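Local coordinates for protein N-acetylneuraminate epimerase (Escherichia coli, PDB 2UVK) that speeds the interconversion of the alpha and beta anomers of N-acetylneuraminic acid, a sialic acid, as a homodimeric beta-propeller of the periplasm, at residues 27-30 against 31-34. Residues are numbered along the deposited sequence; the frame is centred on the assembly and turned at random.
Sequences GSAG and TAWY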
loop_
_atom_site.group_PDB
_atom_site.type_symbol
_atom_site.label_atom_id
_atom_site.label_comp_id
_atom_site.label_asym_id
_atom_site.label_seq_id
_atom_site.Cartn_x
_atom_site.Cartn_y
_atom_site.Cartn_z
ATOM N N GLY B 27 -7.711 20.583 -9.446
ATOM C CA GLY B 27 -8.363 21.119 -8.281
ATOM C C GLY B 27 -9.683 21.708 -8.711
ATOM O O GLY B 27 -10.387 21.112 -9.548
ATOM N N SER B 28 -10.028 22.855 -8.169
ATOM C CA SER B 28 -11.332 23.471 -8.473
ATOM C C SER B 28 -11.410 23.995 -9.912
ATOM O O SER B 28 -12.487 24.467 -10.337
ATOM C CB SER B 28 -11.671 24.550 -7.452
ATOM O OG SER B 28 -10.678 25.548 -7.403
ATOM N N ALA B 29 -10.309 23.903 -10.665
ATOM C CA ALA B 29 -10.338 24.217 -12.107
ATOM C C ALA B 29 -10.879 23.068 -12.962
ATOM O O ALA B 29 -11.002 23.195 -14.179
ATOM C CB ALA B 29 -8.970 24.666 -12.600
ATOM N N GLY B 30 -11.250 21.954 -12.349
ATOM C CA GLY B 30 -11.739 20.819 -13.113
ATOM C C GLY B 30 -10.672 20.225 -13.973
ATOM O O GLY B 30 -9.562 20.032 -13.506
ATOM N N THR B 31 -10.990 19.908 -15.230
ATOM C CA THR B 31 -9.999 19.354 -16.125
ATOM C C THR B 31 -9.107 20.427 -16.801
ATOM O O THR B 31 -8.217 20.079 -17.607
ATOM C CB THR B 31 -10.643 18.500 -17.210
ATOM O OG1 THR B 31 -11.608 19.299 -17.927
ATOM C CG2 THR B 31 -11.343 17.287 -16.582
ATOM N N ALA B 32 -9.325 21.695 -16.458
ATOM C CA ALA B 32 -8.614 22.798 -17.133
ATOM C C ALA B 32 -7.158 22.876 -16.686
ATOM O O ALA B 32 -6.850 22.682 -15.512
ATOM C CB ALA B 32 -9.297 24.104 -16.880
ATOM N N TRP B 33 -6.280 23.171 -17.654
ATOM C CA TRP B 33 -4.905 23.585 -17.446
ATOM C C TRP B 33 -4.687 24.909 -18.162
ATOM O O TRP B 33 -5.360 25.192 -19.160
ATOM C CB TRP B 33 -3.930 22.547 -17.980
ATOM C CG TRP B 33 -3.732 21.444 -16.995
ATOM C CD1 TRP B 33 -4.570 20.405 -16.773
ATOM C CD2 TRP B 33 -2.652 21.310 -16.071
ATOM N NE1 TRP B 33 -4.059 19.595 -15.780
ATOM C CE2 TRP B 33 -2.878 20.134 -15.340
ATOM C CE3 TRP B 33 -1.492 22.056 -15.807
ATOM C CZ2 TRP B 33 -2.010 19.706 -14.352
ATOM C CZ3 TRP B 33 -0.623 21.613 -14.840
ATOM C CH2 TRP B 33 -0.879 20.458 -14.121
ATOM N N TYR B 34 -3.793 25.699 -17.600
ATOM C CA TYR B 34 -3.382 26.980 -18.170
ATOM C C TYR B 34 -1.885 27.127 -18.063
ATOM O O TYR B 34 -1.270 26.565 -17.181
ATOM C CB TYR B 34 -4.040 28.136 -17.434
ATOM C CG TYR B 34 -5.513 27.970 -17.182
ATOM C CD1 TYR B 34 -6.445 28.394 -18.106
ATOM C CD2 TYR B 34 -5.964 27.396 -15.999
ATOM C CE1 TYR B 34 -7.810 28.239 -17.859
ATOM C CE2 TYR B 34 -7.337 27.240 -15.741
ATOM C CZ TYR B 34 -8.240 27.662 -16.670
ATOM O OH TYR B 34 -9.607 27.498 -16.397
HETATM O O HOH W 1 -11.791 25.535 -15.197
#
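The carbonyl oxygen of A29 is gripped by two donors. A32 N donates to A29 O over 3.2 Å, with an N-H...O angle of 156°. A water gives the second bond, donating to A29 O over 2.7 Å, and it also meets Y34 OH at 3.2 Å, bridging turn and phenol. The backbone bond closes a type II' turn from A29 to A32, whose second residue, G30, has the positive phi (66°) this turn class requires there. Just before it, G30 N bonds G27 O at 3.0 Å, so the chain winds through a short 3-10 segment into the turn. The methyls of A29 and A32 lie 4.3 Å apart, CB to CB, while A29 CB sits at the edge of the Y34 ring, near its plane, 4.4 Å from CE2. Y34 CG stands opposite the carbonyl carbon and beside the backbone N (chi1 -46°), which carries the ring back along the turn and its hydroxyl to the water. S28 OG is hydrogen-bonded to P9 O and K11 N, joining the loop to the chain ahead of strand 14-18. The whole is a surface turn linking antiparallel strands 21-25 and 33-37 within a four-stranded Kelch blade of the beta-propeller.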